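Local structure of trehalose monomycolate exporter MmpL3 (Mycobacterium tuberculosis, 7NVH) at residues A[621-626]-A[693-698]. The protein exports trehalose monomycolate, a mycolic acid precursor of the mycobacterial cell envelope, across the inner membrane, probably driven by proton flow. Numbering follows the deposited sequence.
Sequences PLTAPV and LVMMKY
Tyr698 reaches across from near the start of helix 694-726 and sets its ring against Leu622, Thr623 and Val626. Its CB already points at 621-626, and chi1 of 60° places the ring with one face over the backbone O of Met695, which is offset toward the rim. Leu622 covers the opposite face. Its CD2 is 3.9 Å from the centroid of the Tyr698 ring and 23° off the normal, a CH-pi contact displaced toward the CE2 rim. Val626 comes in at the edge, with CG1 3.4 Å from Tyr698 CE1. At the end of the ring, Thr623 N donates a hydrogen bond to Tyr698 OH at 3.2 Å, with an N-H...O angle of 152°. Thr623 OG1 is hydrogen-bonded mainly to Tyr426 OH; it also lies 3.3 Å from Tyr698 OH, a weak contact at most. Both segments belong to the second MMPL family region of this RND-type permease. The contact joins the starts of helices 624-654 and 694-726, at the end of the helix bundle nearest the bound detergent. Met695 crosses Val626 at a slant beside the tyrosine. A bend at chi3 turns its CE toward Val626 CG2, 3.4 Å away. The Met695 side chain also packs on Phe43, Phe236 and Tyr426, and lies about 5 Å from lauryl maltose neopentyl glycol.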
ATOM      1  N   PRO A 621       3.653   3.913  15.130  1.00 58.67           N
ATOM      2  CA  PRO A 621       4.347   4.617  14.049  1.00 58.67           C
ATOM      3  C   PRO A 621       3.991   4.030  12.692  1.00 58.67           C
ATOM      4  O   PRO A 621       3.818   2.820  12.543  1.00 58.67           O
ATOM      5  CB  PRO A 621       5.825   4.400  14.381  1.00 58.67           C
ATOM      6  CG  PRO A 621       5.862   4.193  15.843  1.00 58.67           C
ATOM      7  CD  PRO A 621       4.550   3.588  16.252  1.00 58.67           C
ATOM      8  N   LEU A 622       3.882   4.904  11.695  1.00 59.18           N
ATOM      9  CA  LEU A 622       3.533   4.473  10.354  1.00 59.18           C
ATOM     10  C   LEU A 622       4.747   3.879   9.644  1.00 59.18           C
ATOM     11  O   LEU A 622       5.888   3.991  10.097  1.00 59.18           O
ATOM     12  CB  LEU A 622       2.960   5.638   9.549  1.00 59.18           C
ATOM     13  CG  LEU A 622       1.847   6.432  10.231  1.00 59.18           C
ATOM     14  CD1 LEU A 622       1.428   7.621   9.385  1.00 59.18           C
ATOM     15  CD2 LEU A 622       0.656   5.540  10.526  1.00 59.18           C
ATOM     16  N   THR A 623       4.488   3.235   8.511  1.00 58.50           N
ATOM     17  CA  THR A 623       5.522   2.606   7.702  1.00 58.50           C
ATOM     18  C   THR A 623       5.899   3.536   6.558  1.00 58.50           C
ATOM     19  O   THR A 623       5.021   4.056   5.863  1.00 58.50           O
ATOM     20  CB  THR A 623       5.045   1.259   7.161  1.00 58.50           C
ATOM     21  OG1 THR A 623       4.529   0.469   8.239  1.00 58.50           O
ATOM     22  CG2 THR A 623       6.190   0.509   6.516  1.00 58.50           C
ATOM     23  N   ALA A 624       7.202   3.746   6.371  1.00 58.12           N
ATOM     24  CA  ALA A 624       7.664   4.746   5.409  1.00 58.12           C
ATOM     25  C   ALA A 624       7.255   4.445   3.970  1.00 58.12           C
ATOM     26  O   ALA A 624       6.768   5.365   3.292  1.00 58.12           O
ATOM     27  CB  ALA A 624       9.181   4.918   5.536  1.00 58.12           C
ATOM     28  N   PRO A 625       7.432   3.230   3.431  1.00 57.94           N
ATOM     29  CA  PRO A 625       6.989   2.996   2.044  1.00 57.94           C
ATOM     30  C   PRO A 625       5.506   3.242   1.832  1.00 57.94           C
ATOM     31  O   PRO A 625       5.105   3.756   0.777  1.00 57.94           O
ATOM     32  CB  PRO A 625       7.360   1.527   1.810  1.00 57.94           C
ATOM     33  CG  PRO A 625       8.493   1.287   2.725  1.00 57.94           C
ATOM     34  CD  PRO A 625       8.159   2.061   3.959  1.00 57.94           C
ATOM     35  N   VAL A 626       4.676   2.892   2.814  1.00 57.18           N
ATOM     36  CA  VAL A 626       3.242   3.097   2.657  1.00 57.18           C
ATOM     37  C   VAL A 626       2.918   4.582   2.634  1.00 57.18           C
ATOM     38  O   VAL A 626       1.931   4.995   2.025  1.00 57.18           O
ATOM     39  CB  VAL A 626       2.472   2.357   3.763  1.00 57.18           C
ATOM     40  CG1 VAL A 626       0.979   2.564   3.602  1.00 57.18           C
ATOM     41  CG2 VAL A 626       2.806   0.895   3.721  1.00 57.18           C
ATOM     42  N   LEU A 693      -5.287  -5.269   9.503  1.00 55.79           N
ATOM     43  CA  LEU A 693      -3.905  -4.839   9.347  1.00 55.79           C
ATOM     44  C   LEU A 693      -3.877  -3.318   9.336  1.00 55.79           C
ATOM     45  O   LEU A 693      -4.534  -2.692   8.499  1.00 55.79           O
ATOM     46  CB  LEU A 693      -3.299  -5.409   8.066  1.00 55.79           C
ATOM     47  CG  LEU A 693      -1.849  -5.043   7.762  1.00 55.79           C
ATOM     48  CD1 LEU A 693      -0.967  -5.313   8.961  1.00 55.79           C
ATOM     49  CD2 LEU A 693      -1.361  -5.822   6.559  1.00 55.79           C
ATOM     50  N   VAL A 694      -3.109  -2.731  10.257  1.00 54.70           N
ATOM     51  CA  VAL A 694      -3.106  -1.279  10.410  1.00 54.70           C
ATOM     52  C   VAL A 694      -2.616  -0.605   9.135  1.00 54.70           C
ATOM     53  O   VAL A 694      -3.117   0.456   8.748  1.00 54.70           O
ATOM     54  CB  VAL A 694      -2.263  -0.875  11.632  1.00 54.70           C
ATOM     55  CG1 VAL A 694      -2.166   0.633  11.740  1.00 54.70           C
ATOM     56  CG2 VAL A 694      -2.867  -1.453  12.895  1.00 54.70           C
ATOM     57  N   MET A 695      -1.641  -1.216   8.459  1.00 56.64           N
ATOM     58  CA  MET A 695      -1.122  -0.668   7.208  1.00 56.64           C
ATOM     59  C   MET A 695      -2.241  -0.423   6.206  1.00 56.64           C
ATOM     60  O   MET A 695      -2.414   0.693   5.696  1.00 56.64           O
ATOM     61  CB  MET A 695      -0.105  -1.644   6.620  1.00 56.64           C
ATOM     62  CG  MET A 695       1.156  -1.811   7.427  1.00 56.64           C
ATOM     63  SD  MET A 695       2.245  -3.047   6.701  1.00 56.64           S
ATOM     64  CE  MET A 695       2.796  -2.203   5.233  1.00 56.64           C
ATOM     65  N   MET A 696      -3.035  -1.459   5.939  1.00 57.26           N
ATOM     66  CA  MET A 696      -4.131  -1.309   4.994  1.00 57.26           C
ATOM     67  C   MET A 696      -5.216  -0.411   5.561  1.00 57.26           C
ATOM     68  O   MET A 696      -5.868   0.317   4.807  1.00 57.26           O
ATOM     69  CB  MET A 696      -4.709  -2.673   4.625  1.00 57.26           C
ATOM     70  CG  MET A 696      -4.170  -3.236   3.326  1.00 57.26           C
ATOM     71  SD  MET A 696      -4.581  -2.257   1.872  1.00 57.26           S
ATOM     72  CE  MET A 696      -6.349  -2.091   2.044  1.00 57.26           C
ATOM     73  N   LYS A 697      -5.413  -0.437   6.881  1.00 54.59           N
ATOM     74  CA  LYS A 697      -6.411   0.430   7.494  1.00 54.59           C
ATOM     75  C   LYS A 697      -6.120   1.893   7.201  1.00 54.59           C
ATOM     76  O   LYS A 697      -6.995   2.623   6.727  1.00 54.59           O
ATOM     77  CB  LYS A 697      -6.481   0.199   9.001  1.00 54.59           C
ATOM     78  CG  LYS A 697      -7.072  -1.131   9.404  1.00 54.59           C
ATOM     79  CD  LYS A 697      -7.153  -1.244  10.910  1.00 54.59           C
ATOM     80  CE  LYS A 697      -8.334  -0.467  11.450  1.00 54.59           C
ATOM     81  NZ  LYS A 697      -9.448  -1.370  11.834  1.00 54.59           N
ATOM     82  N   TYR A 698      -4.890   2.344   7.456  1.00 56.01           N
ATOM     83  CA  TYR A 698      -4.631   3.757   7.224  1.00 56.01           C
ATOM     84  C   TYR A 698      -4.387   4.081   5.758  1.00 56.01           C
ATOM     85  O   TYR A 698      -4.639   5.218   5.358  1.00 56.01           O
ATOM     86  CB  TYR A 698      -3.485   4.281   8.104  1.00 56.01           C
ATOM     87  CG  TYR A 698      -2.117   3.657   7.972  1.00 56.01           C
ATOM     88  CD1 TYR A 698      -1.359   3.813   6.824  1.00 56.01           C
ATOM     89  CD2 TYR A 698      -1.549   2.976   9.039  1.00 56.01           C
ATOM     90  CE1 TYR A 698      -0.098   3.265   6.728  1.00 56.01           C
ATOM     91  CE2 TYR A 698      -0.291   2.423   8.950  1.00 56.01           C
ATOM     92  CZ  TYR A 698       0.431   2.570   7.792  1.00 56.01           C
ATOM     93  OH  TYR A 698       1.688   2.023   7.699  1.00 56.01           O
TER